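Local coordinates for protein D-alanyl-D-alanine carboxypeptidase DacB2 (Mycobacterium tuberculosis H37Rv, PDB 4RYE) that probably trims the terminal D-alanine from peptidoglycan stem pentapeptides as a serine D,D-carboxypeptidase of the penicillin-binding protein type, at residues T22-D27 with V231-Y236; A42-S47 with T212-K217; V67-A72 with R87-R92; T134-T139 with G151-H156; A223-R228 with W256-N261. All blocks are in the same frame, centred on the assembly; numbering follows the deposited sequence.

Contact 1. Residues T22-D27 with V231-Y236; sequences TWIVAD and VIAMMY
The carbonyl O of T22 is approached by two groups of the facing strand. The backbone N of M235 donates to T22 O at 2.8 Å, and the CA of M234 adds a C-H contact to the same T22 O. I24 O is met in the same way, by A233 N and the CA of I232. I24 N in turn donates to A233 O at 3.1 Å. At the far end, V231 N donates to A26 O at 2.8 Å and A26 N to V231 O at 2.9 Å. The return bond from T22 N to M235 O is weak. The two strands run antiparallel, with axes 4.6 Å apart and directions 177° from each other. They are neighbours in the central six-stranded antiparallel sheet.

W23, V25, I232 and M234 lie on one face of the sheet. There CG2 of V25 rests 4.0 Å from CG2 of I232; these two side chains lie alongside and point the same way. CB of W23 packs on CG of M234, while the indole leads away toward strand 32-37.

The other face carries T22, I24, A26, V231, A233 and M235. OG1 of T22 is 3.3 Å from CB of M235, and the two side chains cross at a slant. A chi1 of 79° brings this hydroxyl onto the M235 side chain. M234 and M235 are selenomethionines. The backbone N-H and C=O groups that face each other pair between the strands, and the largely apolar faces pack against helices 246-259 and 155-166.

Contact 2. Residues A42-S47 with T212-K217; sequences AHPPAS and TNAARK
The puckered pyrrolidine ring of P44 meets the 212-217 turn through its CB and CG. CB of P44 lies 3.7 Å from CB of A215. CG of P44 lies 3.7 Å from the carbonyl O of A214. A215 CB sits between P44 and A46: it also comes within 3.3 Å of P44 O and 3.7 Å of A46 CB. A46 CB then reaches CG2 of T212 at 3.8 Å. All of these direct contacts are van der Waals in kind.

The polar link is made by water 1. It donates to P44 O and to A215 O, each at 2.7 Å, and so ties the two backbones together.

The 42-47 loop leads into the SxxK motif of the serine penicillin-binding proteins. S47 is the inferred acyl-ester nucleophile, and its OG is hydrogen-bonded to K50 NZ and S102 OG. The other segment starts at the end of strand 204-212, which carries K208 of the probable KTG motif.

The turn is shaped from within. T212 OG1 accepts the backbone N of A215 at 2.9 Å with an N-H...O angle of 154°, an ST motif. A chi1 of 66° places OG1 between the backbone N and carbonyl carbon, with CG2 left to meet A46. Nearby, the ring of H43 stacks with that of Y236, and P45 O accepts hydrogen bonds from the hydroxyls of T48 and T218.

Contact 3. Residues V67-A72 with R87-R92; sequences VVADVA and RSYTAR
R87 meets the 67-72 segment through its carbonyl O, which accepts the N-H of A69 at 2.9 Å with an angle of 163°. V68 CA adds a C-H contact to the same oxygen. The guanidinium of R87 turns elsewhere, and its NH1 bonds to P85 O.

S88 faces V68 as an antiparallel non-hydrogen-bonded pair. The CA of S88 is 3.3 Å from V67 O, close enough for a C-H...O contact.

Y89 and V67 form the hydrogen-bonded pair. Y89 N donates to V67 O at 3.0 Å, and V67 N donates to Y89 O at the same length. A chi1 of -58° puts CG of Y89 opposite the carbonyl carbon, and the ring then brings CE1 to 4.0 Å from CB of A69. The phenol OH is held by the backbone N of K84.

T90 is the N-cap of helix 91-100, so strand turns into helix almost at once.

The result is a small two-stranded antiparallel sheet, 66-68 with 88-90, away from the inferred catalytic serine, S47. V67 packs against helix 104-113 and also touches L94 of helix 91-100, while the Y89 ring meets F182 of strand 179-184.

Contact 4. Residues T134-T139 with G151-H156; sequences TSTHAT and GASTAH
The loop between helix 117-130 and helix 155-166 is closed here by a single antiparallel bridge, just ahead of a capped helix start. H137 and A152 form the bridge. H137 N donates to A152 O at 2.9 Å, and A152 N returns a bond of 2.9 Å to H137 O. The first is the straighter, with an N-H...O angle of 166°. In both, the donor stands somewhat out of the carbonyl plane. T136 CA adds a C-H contact to A152 O at 3.3 Å.

One residue along, the hydroxyls of T136 and S153 meet. S153 OG donates to T136 OG1 at 2.9 Å. A chi1 of -167° sets this OG opposite the backbone N of S153, reaching across to the threonine. T136 OG1 is also bonded to OD2 of D157, which takes the backbone N of S135 as well. A buried hydroxyl pair is thus tied to a carboxylate in the first turn of the helix.

Van der Waals contacts flank the bridge. CB of S135 touches CG2 of T154 at 3.6 Å. At the other end, CG2 of T139 lies 3.7 Å from N of G151. G151 has no side chain to collide with H137 O, and its backbone angles themselves call for glycine. T139 OG1 bonds to G149 O.

T154 is the N-cap of helix 155-166, with its OG1 on the backbone N of D157. A155 packs on T22 and I24 of strand 22-27. H137 and A138 touch N125 and M124 of helix 117-130.

Contact 5. Residues A223-R228 with W256-N261; sequences AARGGR and WGFALN
A type I' turn from R225 to R228 joins two sheet strands, and beside it helix 246-259 runs out into the 260-261 loop. R225 N donates to R228 O at 3.0 Å, and R228 N to R225 O. G226 and G227 fill the corner positions with positive phi.

The F258 ring carries most of the contact. CB of R225 stands 3.6 Å from the ring centroid, 1° off the ring normal, a CH-pi contact over one face. CG and CD of R225 continue across that face. The two side chains cross near a right angle, yet the guanidinium plane is only 13° from the ring plane. At the ring edge, CZ of F258 lies 3.6 Å from A223 O. CE1 of F258 is 3.5 Å from R228 O, which stands oblique to the ring. CB of A223 adds an apolar touch on CZ.

R228 meets the helix end through water. Its chain is extended, with CG opposite the backbone N (chi1 -175°), which takes NH1 toward the carbonyls at the helix end. NH1 donates to water 2 at 2.9 Å and to water 3 at 2.7 Å, both in the guanidinium plane. Water 2 lies within hydrogen-bonding reach of G257 O and L260 O. Water 3 donates to N261 O at 2.9 Å. The NE of R228 forms a salt bridge with D27.

R225 NE bonds to P202 O, and its guanidinium makes a cation-pi contact with Y201, which also touches F258. The end of helix 246-259 thus lies on the hairpin of strands 218-225 and 228-237, while R228 and L260 reach L34 of strand 32-37.

Contacts 1, 2 and 4 form one cluster beside the active site. The CE of M235 in contact 1 lies 3.3 Å from the P44 O of contact 2. The SE of M235 lies 3.5 Å from the A155 N of contact 4. H43 O and S153 N, 2.8 Å apart, probably hydrogen-bond contact 2 to contact 4. Contact 2 holds S47 itself; the side chains of M235 and S153 are about 11 and 12 Å from that of S47. Contact 5 joins contact 1 by the salt bridge D27 OD2 to R228 NE, 2.8 Å; its strand 218-225 is a neighbour of 228-237 in the sheet. Contact 3 stands apart, its centre about 34 Å from that of contact 1.

Contact 1. Residues T22-D27 with V231-Y236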
# COMPACT_ATOMS: atom_id res chain seq x y z
N THR A 22 1.82 15.52 -0.21
CA THR A 22 2.02 15.16 -1.61
C THR A 22 0.97 14.13 -1.99
O THR A 22 0.54 13.36 -1.15
CB THR A 22 3.41 14.54 -1.90
OG1 THR A 22 3.42 13.17 -1.49
CG2 THR A 22 4.53 15.34 -1.20
N TRP A 23 0.58 14.11 -3.26
CA TRP A 23 -0.41 13.14 -3.72
C TRP A 23 -0.42 13.12 -5.24
O TRP A 23 0.17 14.00 -5.89
CB TRP A 23 -1.82 13.46 -3.16
CG TRP A 23 -2.26 14.90 -3.35
CD1 TRP A 23 -2.20 15.90 -2.42
CD2 TRP A 23 -2.84 15.47 -4.52
NE1 TRP A 23 -2.69 17.07 -2.96
CE2 TRP A 23 -3.09 16.83 -4.25
CE3 TRP A 23 -3.17 14.97 -5.79
CZ2 TRP A 23 -3.65 17.70 -5.19
CZ3 TRP A 23 -3.72 15.84 -6.73
CH2 TRP A 23 -3.95 17.18 -6.42
N ILE A 24 -1.07 12.12 -5.81
CA ILE A 24 -1.17 11.99 -7.27
C ILE A 24 -2.47 11.26 -7.58
O ILE A 24 -2.94 10.49 -6.77
CB ILE A 24 0.06 11.23 -7.86
CG1 ILE A 24 0.10 11.33 -9.39
CG2 ILE A 24 0.09 9.77 -7.41
CD1 ILE A 24 1.40 10.79 -10.01
N VAL A 25 -3.07 11.56 -8.73
CA VAL A 25 -4.25 10.84 -9.20
C VAL A 25 -3.93 10.39 -10.61
O VAL A 25 -3.58 11.21 -11.47
CB VAL A 25 -5.50 11.75 -9.26
CG1 VAL A 25 -6.72 10.94 -9.73
CG2 VAL A 25 -5.79 12.36 -7.89
N ALA A 26 -4.00 9.09 -10.85
CA ALA A 26 -3.61 8.55 -12.14
C ALA A 26 -4.64 7.52 -12.60
O ALA A 26 -5.46 7.04 -11.79
CB ALA A 26 -2.20 7.94 -12.09
N ASP A 27 -4.61 7.19 -13.89
CA ASP A 27 -5.52 6.21 -14.46
C ASP A 27 -4.79 4.87 -14.42
O ASP A 27 -3.69 4.74 -14.94
CB ASP A 27 -5.85 6.61 -15.90
CG ASP A 27 -6.85 5.66 -16.58
OD1 ASP A 27 -6.63 4.43 -16.58
OD2 ASP A 27 -7.84 6.17 -17.15
N VAL A 231 -6.04 5.31 -9.67
CA VAL A 231 -5.18 4.95 -8.58
C VAL A 231 -4.63 6.24 -7.98
O VAL A 231 -4.28 7.17 -8.70
CB VAL A 231 -4.06 3.98 -9.04
CG1 VAL A 231 -3.25 4.59 -10.18
CG2 VAL A 231 -3.16 3.58 -7.89
N ILE A 232 -4.61 6.32 -6.65
CA ILE A 232 -4.10 7.53 -6.01
C ILE A 232 -3.10 7.14 -4.95
O ILE A 232 -3.08 6.01 -4.48
CB ILE A 232 -5.22 8.35 -5.34
CG1 ILE A 232 -5.82 7.57 -4.16
CG2 ILE A 232 -6.29 8.75 -6.35
CD1 ILE A 232 -6.82 8.38 -3.33
N ALA A 233 -2.26 8.10 -4.59
CA ALA A 233 -1.39 7.96 -3.44
C ALA A 233 -1.32 9.29 -2.72
O ALA A 233 -1.45 10.34 -3.34
CB ALA A 233 0.00 7.48 -3.85
N MSE A 234 -1.14 9.24 -1.41
CA MSE A 234 -1.10 10.43 -0.59
C MSE A 234 -0.01 10.20 0.45
O MSE A 234 0.06 9.13 1.04
CB MSE A 234 -2.45 10.62 0.10
CG MSE A 234 -3.58 10.95 -0.87
SE MSE A 234 -5.34 10.48 -0.16
CE MSE A 234 -5.23 11.36 1.58
N MSE A 235 0.87 11.18 0.65
CA MSE A 235 1.97 11.00 1.59
C MSE A 235 2.12 12.17 2.54
O MSE A 235 1.65 13.29 2.27
CB MSE A 235 3.30 10.81 0.85
CG MSE A 235 3.31 9.78 -0.26
SE MSE A 235 5.17 9.44 -0.80
CE MSE A 235 5.71 8.24 0.65
N TYR A 236 2.79 11.90 3.66
CA TYR A 236 3.27 12.93 4.57
C TYR A 236 2.18 13.87 5.07
O TYR A 236 2.32 15.09 5.02
CB TYR A 236 4.39 13.73 3.89
CG TYR A 236 5.32 14.37 4.88
CD1 TYR A 236 6.07 13.59 5.75
CD2 TYR A 236 5.46 15.74 4.95
CE1 TYR A 236 6.93 14.16 6.67
CE2 TYR A 236 6.32 16.33 5.85
CZ TYR A 236 7.05 15.54 6.71
OH TYR A 236 7.91 16.11 7.63

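Contact 2. Residues A42-S47 with T212-K217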
# COMPACT_ATOMS: atom_id res chain seq x y z
N ALA A 42 10.34 12.88 -2.42
CA ALA A 42 10.52 11.67 -1.61
C ALA A 42 10.16 11.88 -0.15
O ALA A 42 10.54 12.88 0.47
CB ALA A 42 11.97 11.14 -1.73
N HIS A 43 9.41 10.92 0.40
CA HIS A 43 9.06 10.89 1.81
C HIS A 43 9.07 9.42 2.24
O HIS A 43 9.03 8.53 1.40
CB HIS A 43 7.66 11.49 2.05
CG HIS A 43 7.59 12.97 1.86
ND1 HIS A 43 8.21 13.87 2.72
CD2 HIS A 43 6.98 13.72 0.91
CE1 HIS A 43 7.97 15.10 2.30
NE2 HIS A 43 7.23 15.04 1.21
N PRO A 44 9.15 9.17 3.55
CA PRO A 44 9.07 7.78 4.02
C PRO A 44 7.71 7.18 3.70
O PRO A 44 6.70 7.88 3.83
CB PRO A 44 9.27 7.90 5.53
CG PRO A 44 10.07 9.21 5.70
CD PRO A 44 9.49 10.11 4.64
N PRO A 45 7.67 5.91 3.27
CA PRO A 45 6.42 5.29 2.84
C PRO A 45 5.61 4.63 3.96
O PRO A 45 4.42 4.37 3.75
CB PRO A 45 6.91 4.21 1.88
CG PRO A 45 8.24 3.79 2.45
CD PRO A 45 8.85 5.09 2.93
N ALA A 46 6.23 4.37 5.11
CA ALA A 46 5.60 3.54 6.13
C ALA A 46 5.03 2.27 5.49
O ALA A 46 5.62 1.73 4.55
CB ALA A 46 4.51 4.31 6.88
N SER A 47 3.88 1.81 5.97
CA SER A 47 3.33 0.51 5.58
C SER A 47 2.87 0.42 4.12
O SER A 47 2.54 -0.67 3.66
CB SER A 47 2.18 0.10 6.51
OG SER A 47 2.66 -0.47 7.72
N THR A 212 3.98 6.26 10.38
CA THR A 212 5.06 6.27 11.35
C THR A 212 5.27 7.73 11.71
O THR A 212 4.73 8.61 11.04
CB THR A 212 6.40 5.71 10.81
OG1 THR A 212 6.91 6.58 9.79
CG2 THR A 212 6.26 4.29 10.26
N ASN A 213 6.06 7.98 12.74
CA ASN A 213 6.35 9.35 13.13
C ASN A 213 7.08 10.10 12.00
O ASN A 213 6.79 11.26 11.72
CB ASN A 213 7.18 9.38 14.42
CG ASN A 213 7.13 10.72 15.11
OD1 ASN A 213 6.06 11.33 15.23
ND2 ASN A 213 8.29 11.20 15.55
N ALA A 214 8.01 9.41 11.34
CA ALA A 214 8.78 10.02 10.25
C ALA A 214 7.98 10.15 8.94
O ALA A 214 8.16 11.12 8.20
CB ALA A 214 10.07 9.24 10.01
N ALA A 215 7.11 9.19 8.66
CA ALA A 215 6.32 9.20 7.43
C ALA A 215 5.07 10.06 7.53
O ALA A 215 4.53 10.50 6.51
CB ALA A 215 5.92 7.78 7.04
N ARG A 216 4.61 10.27 8.76
CA ARG A 216 3.25 10.74 9.00
C ARG A 216 2.27 9.77 8.30
O ARG A 216 2.56 8.58 8.22
CB ARG A 216 3.08 12.20 8.58
CG ARG A 216 4.00 13.13 9.38
CD ARG A 216 3.95 14.57 8.93
NE ARG A 216 4.87 15.36 9.74
CZ ARG A 216 4.96 16.69 9.73
NH1 ARG A 216 4.18 17.40 8.92
NH2 ARG A 216 5.84 17.30 10.52
N LYS A 217 1.14 10.26 7.81
CA LYS A 217 0.16 9.33 7.22
C LYS A 217 0.42 9.10 5.75
O LYS A 217 0.66 10.05 5.00
CB LYS A 217 -1.28 9.84 7.40
CG LYS A 217 -1.66 10.15 8.84
CD LYS A 217 -3.17 10.32 8.98
CE LYS A 217 -3.86 9.02 8.59
NZ LYS A 217 -5.27 8.98 8.97
O HOH W 1 5.35 10.17 3.96

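Contact 3. Residues V67-A72 with R87-R92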
# COMPACT_ATOMS: atom_id res chain seq x y z
N VAL A 67 5.83 -21.89 6.44
CA VAL A 67 7.04 -21.59 7.19
C VAL A 67 6.72 -21.79 8.66
O VAL A 67 5.57 -21.60 9.08
CB VAL A 67 7.52 -20.14 6.94
CG1 VAL A 67 6.51 -19.13 7.47
CG2 VAL A 67 8.90 -19.90 7.55
N VAL A 68 7.72 -22.19 9.43
CA VAL A 68 7.60 -22.25 10.87
C VAL A 68 8.17 -20.96 11.42
O VAL A 68 9.36 -20.69 11.30
CB VAL A 68 8.39 -23.44 11.45
CG1 VAL A 68 8.45 -23.35 12.97
CG2 VAL A 68 7.76 -24.75 11.01
N ALA A 69 7.31 -20.13 12.00
CA ALA A 69 7.76 -18.84 12.52
C ALA A 69 8.77 -19.02 13.64
O ALA A 69 8.61 -19.89 14.51
CB ALA A 69 6.59 -18.04 13.01
N ASP A 70 9.81 -18.20 13.64
CA ASP A 70 10.73 -18.24 14.78
C ASP A 70 10.56 -17.00 15.66
O ASP A 70 9.77 -16.11 15.33
CB ASP A 70 12.19 -18.45 14.34
CG ASP A 70 12.66 -17.43 13.33
OD1 ASP A 70 12.31 -16.24 13.46
OD2 ASP A 70 13.40 -17.82 12.39
N VAL A 71 11.27 -16.96 16.78
CA VAL A 71 11.11 -15.88 17.75
C VAL A 71 11.35 -14.51 17.14
O VAL A 71 10.59 -13.57 17.39
CB VAL A 71 12.01 -16.11 18.99
CG1 VAL A 71 12.03 -14.87 19.88
CG2 VAL A 71 11.50 -17.29 19.77
N ALA A 72 12.39 -14.40 16.31
CA ALA A 72 12.73 -13.13 15.67
C ALA A 72 11.60 -12.57 14.81
O ALA A 72 11.42 -11.35 14.71
CB ALA A 72 14.00 -13.27 14.85
N ARG A 87 4.86 -21.92 15.34
CA ARG A 87 3.62 -22.18 14.61
C ARG A 87 3.85 -22.08 13.10
O ARG A 87 4.69 -21.31 12.62
CB ARG A 87 2.51 -21.22 15.05
CG ARG A 87 1.81 -21.60 16.37
CD ARG A 87 2.74 -21.49 17.59
NE ARG A 87 2.01 -21.27 18.84
CZ ARG A 87 2.58 -20.84 19.96
NH1 ARG A 87 3.88 -20.58 19.99
NH2 ARG A 87 1.84 -20.65 21.06
N SER A 88 3.09 -22.88 12.36
CA SER A 88 3.19 -22.91 10.90
C SER A 88 2.17 -21.97 10.26
O SER A 88 1.04 -21.88 10.72
CB SER A 88 2.97 -24.34 10.42
OG SER A 88 3.24 -24.46 9.04
N TYR A 89 2.58 -21.28 9.19
CA TYR A 89 1.68 -20.38 8.47
C TYR A 89 1.92 -20.54 6.98
O TYR A 89 3.04 -20.83 6.56
CB TYR A 89 1.96 -18.92 8.87
CG TYR A 89 1.79 -18.67 10.34
CD1 TYR A 89 2.85 -18.88 11.22
CD2 TYR A 89 0.58 -18.26 10.87
CE1 TYR A 89 2.70 -18.69 12.59
CE2 TYR A 89 0.41 -18.07 12.24
CZ TYR A 89 1.48 -18.28 13.09
OH TYR A 89 1.34 -18.09 14.44
N THR A 90 0.88 -20.35 6.17
CA THR A 90 1.06 -20.33 4.72
C THR A 90 1.38 -18.93 4.24
O THR A 90 1.08 -17.94 4.93
CB THR A 90 -0.20 -20.81 3.97
OG1 THR A 90 -1.25 -19.86 4.20
CG2 THR A 90 -0.63 -22.18 4.45
N ALA A 91 1.98 -18.84 3.06
CA ALA A 91 2.22 -17.54 2.43
C ALA A 91 0.92 -16.76 2.28
O ALA A 91 0.91 -15.55 2.47
CB ALA A 91 2.88 -17.73 1.07
N ARG A 92 -0.17 -17.45 1.94
CA ARG A 92 -1.46 -16.78 1.77
C ARG A 92 -1.91 -16.18 3.09
O ARG A 92 -2.32 -15.01 3.15
CB ARG A 92 -2.52 -17.76 1.24
CG ARG A 92 -3.94 -17.17 1.15
CD ARG A 92 -3.94 -15.94 0.25
NE ARG A 92 -5.23 -15.24 0.19
CZ ARG A 92 -6.12 -15.41 -0.79
NH1 ARG A 92 -5.87 -16.26 -1.78
NH2 ARG A 92 -7.25 -14.73 -0.78

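Contact 4. Residues T134-T139 with G151-H156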
# COMPACT_ATOMS: atom_id res chain seq x y z
N THR A 134 12.17 4.50 -9.47
CA THR A 134 13.57 4.71 -9.14
C THR A 134 13.78 5.73 -8.01
O THR A 134 14.91 6.05 -7.65
CB THR A 134 14.35 5.13 -10.38
OG1 THR A 134 13.77 6.33 -10.91
CG2 THR A 134 14.26 4.03 -11.45
N SER A 135 12.69 6.24 -7.46
CA SER A 135 12.79 7.09 -6.28
C SER A 135 12.40 6.31 -5.04
O SER A 135 12.21 6.89 -3.96
CB SER A 135 11.92 8.33 -6.43
OG SER A 135 12.33 9.05 -7.58
N THR A 136 12.29 5.00 -5.18
CA THR A 136 11.87 4.17 -4.05
C THR A 136 13.02 3.37 -3.47
O THR A 136 13.76 2.70 -4.19
CB THR A 136 10.74 3.25 -4.47
OG1 THR A 136 9.63 4.06 -4.86
CG2 THR A 136 10.31 2.36 -3.30
N HIS A 137 13.16 3.42 -2.15
CA HIS A 137 14.20 2.66 -1.48
C HIS A 137 13.63 2.11 -0.18
O HIS A 137 13.29 2.88 0.72
CB HIS A 137 15.40 3.55 -1.17
CG HIS A 137 16.51 2.85 -0.46
ND1 HIS A 137 17.27 1.86 -1.05
CD2 HIS A 137 16.98 2.97 0.81
CE1 HIS A 137 18.17 1.41 -0.18
NE2 HIS A 137 18.01 2.07 0.95
N ALA A 138 13.50 0.79 -0.10
CA ALA A 138 13.05 0.15 1.13
C ALA A 138 14.23 -0.06 2.05
O ALA A 138 15.35 -0.28 1.59
CB ALA A 138 12.41 -1.19 0.81
N THR A 139 13.99 0.02 3.36
CA THR A 139 15.00 -0.28 4.36
C THR A 139 14.55 -1.42 5.26
O THR A 139 15.37 -2.05 5.92
CB THR A 139 15.33 0.93 5.25
OG1 THR A 139 14.14 1.35 5.92
CG2 THR A 139 15.91 2.08 4.44
N GLY A 151 13.58 4.94 4.90
CA GLY A 151 13.25 4.55 3.53
C GLY A 151 12.59 5.71 2.81
O GLY A 151 12.40 6.80 3.38
N ALA A 152 12.21 5.48 1.56
CA ALA A 152 11.69 6.55 0.73
C ALA A 152 10.82 6.01 -0.37
O ALA A 152 11.06 4.94 -0.91
CB ALA A 152 12.84 7.34 0.12
N SER A 153 9.79 6.79 -0.71
CA SER A 153 9.08 6.60 -1.98
C SER A 153 8.47 7.93 -2.38
O SER A 153 8.67 8.94 -1.70
CB SER A 153 8.01 5.50 -1.87
OG SER A 153 7.56 5.13 -3.18
N THR A 154 7.73 7.95 -3.48
CA THR A 154 7.07 9.17 -3.93
C THR A 154 5.64 8.78 -4.26
O THR A 154 5.37 7.58 -4.45
CB THR A 154 7.74 9.79 -5.17
OG1 THR A 154 7.64 8.87 -6.27
CG2 THR A 154 9.22 10.11 -4.90
N ALA A 155 4.74 9.75 -4.31
CA ALA A 155 3.36 9.48 -4.70
C ALA A 155 3.33 8.79 -6.06
O ALA A 155 2.61 7.82 -6.28
CB ALA A 155 2.54 10.77 -4.71
N HIS A 156 4.14 9.30 -6.98
CA HIS A 156 4.30 8.69 -8.30
C HIS A 156 4.75 7.23 -8.22
O HIS A 156 4.11 6.35 -8.80
CB HIS A 156 5.28 9.51 -9.15
CG HIS A 156 5.70 8.82 -10.41
ND1 HIS A 156 6.70 7.87 -10.45
CD2 HIS A 156 5.25 8.94 -11.69
CE1 HIS A 156 6.86 7.44 -11.69
NE2 HIS A 156 6.00 8.08 -12.46

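Contact 5. Residues A223-R228 with W256-N261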
# COMPACT_ATOMS: atom_id res chain seq x y z
N ALA A 223 -9.78 2.72 -7.26
CA ALA A 223 -11.24 2.63 -7.36
C ALA A 223 -11.63 2.56 -8.83
O ALA A 223 -10.86 2.95 -9.70
CB ALA A 223 -11.90 3.82 -6.69
N ALA A 224 -12.84 2.06 -9.10
CA ALA A 224 -13.38 2.00 -10.45
C ALA A 224 -14.79 2.57 -10.44
O ALA A 224 -15.60 2.16 -9.60
CB ALA A 224 -13.43 0.56 -10.94
N ARG A 225 -15.07 3.48 -11.36
CA ARG A 225 -16.42 4.01 -11.55
C ARG A 225 -16.62 4.41 -13.00
O ARG A 225 -15.72 5.01 -13.61
CB ARG A 225 -16.67 5.24 -10.66
CG ARG A 225 -16.91 4.94 -9.20
CD ARG A 225 -17.48 6.15 -8.47
NE ARG A 225 -17.71 5.85 -7.06
CZ ARG A 225 -18.23 6.70 -6.19
NH1 ARG A 225 -18.59 7.92 -6.58
NH2 ARG A 225 -18.40 6.33 -4.93
N GLY A 226 -17.79 4.10 -13.55
CA GLY A 226 -18.17 4.60 -14.86
C GLY A 226 -17.25 4.13 -15.96
O GLY A 226 -17.12 4.77 -16.99
N GLY A 227 -16.60 2.99 -15.75
CA GLY A 227 -15.78 2.40 -16.79
C GLY A 227 -14.32 2.80 -16.73
O GLY A 227 -13.50 2.27 -17.49
N ARG A 228 -13.98 3.72 -15.83
CA ARG A 228 -12.59 4.15 -15.65
C ARG A 228 -12.06 3.65 -14.31
O ARG A 228 -12.81 3.52 -13.35
CB ARG A 228 -12.51 5.68 -15.72
CG ARG A 228 -11.10 6.23 -15.68
CD ARG A 228 -11.05 7.75 -15.94
NE ARG A 228 -9.74 8.09 -16.48
CZ ARG A 228 -9.34 9.32 -16.82
NH1 ARG A 228 -10.14 10.36 -16.66
NH2 ARG A 228 -8.12 9.49 -17.32
N TRP A 256 -13.15 13.68 -7.70
CA TRP A 256 -12.64 14.68 -8.63
C TRP A 256 -12.14 14.02 -9.92
O TRP A 256 -12.41 14.51 -11.02
CB TRP A 256 -11.52 15.51 -7.99
CG TRP A 256 -10.94 16.54 -8.92
CD1 TRP A 256 -11.36 17.84 -9.09
CD2 TRP A 256 -9.86 16.35 -9.84
NE1 TRP A 256 -10.59 18.46 -10.04
CE2 TRP A 256 -9.67 17.56 -10.52
CE3 TRP A 256 -9.03 15.27 -10.14
CZ2 TRP A 256 -8.67 17.72 -11.50
CZ3 TRP A 256 -8.05 15.43 -11.11
CH2 TRP A 256 -7.88 16.64 -11.77
N GLY A 257 -11.42 12.91 -9.78
CA GLY A 257 -10.89 12.20 -10.93
C GLY A 257 -11.97 11.61 -11.82
O GLY A 257 -11.84 11.60 -13.04
N PHE A 258 -13.03 11.09 -11.21
CA PHE A 258 -14.10 10.46 -11.98
C PHE A 258 -14.94 11.49 -12.69
O PHE A 258 -15.56 11.20 -13.72
CB PHE A 258 -14.96 9.55 -11.07
CG PHE A 258 -14.27 8.28 -10.68
CD1 PHE A 258 -13.67 7.47 -11.63
CD2 PHE A 258 -14.19 7.90 -9.34
CE1 PHE A 258 -13.02 6.29 -11.26
CE2 PHE A 258 -13.54 6.73 -8.96
CZ PHE A 258 -12.95 5.93 -9.93
N ALA A 259 -14.98 12.70 -12.14
CA ALA A 259 -15.76 13.77 -12.72
C ALA A 259 -14.98 14.48 -13.84
O ALA A 259 -15.57 15.18 -14.66
CB ALA A 259 -16.18 14.77 -11.65
N LEU A 260 -13.67 14.27 -13.87
CA LEU A 260 -12.80 14.95 -14.84
C LEU A 260 -13.09 14.50 -16.28
O LEU A 260 -13.29 13.32 -16.54
CB LEU A 260 -11.32 14.69 -14.51
CG LEU A 260 -10.26 15.45 -15.32
CD1 LEU A 260 -10.35 16.96 -15.05
CD2 LEU A 260 -8.86 14.91 -15.00
N ASN A 261 -13.15 15.46 -17.19
CA ASN A 261 -13.20 15.18 -18.61
C ASN A 261 -12.08 14.18 -18.94
O ASN A 261 -10.92 14.42 -18.61
CB ASN A 261 -13.02 16.49 -19.38
CG ASN A 261 -13.20 16.33 -20.88
OD1 ASN A 261 -12.58 15.47 -21.51
ND2 ASN A 261 -14.03 17.19 -21.46
O HOH W 2 -12.64 10.98 -15.44
O HOH W 3 -8.94 12.64 -17.58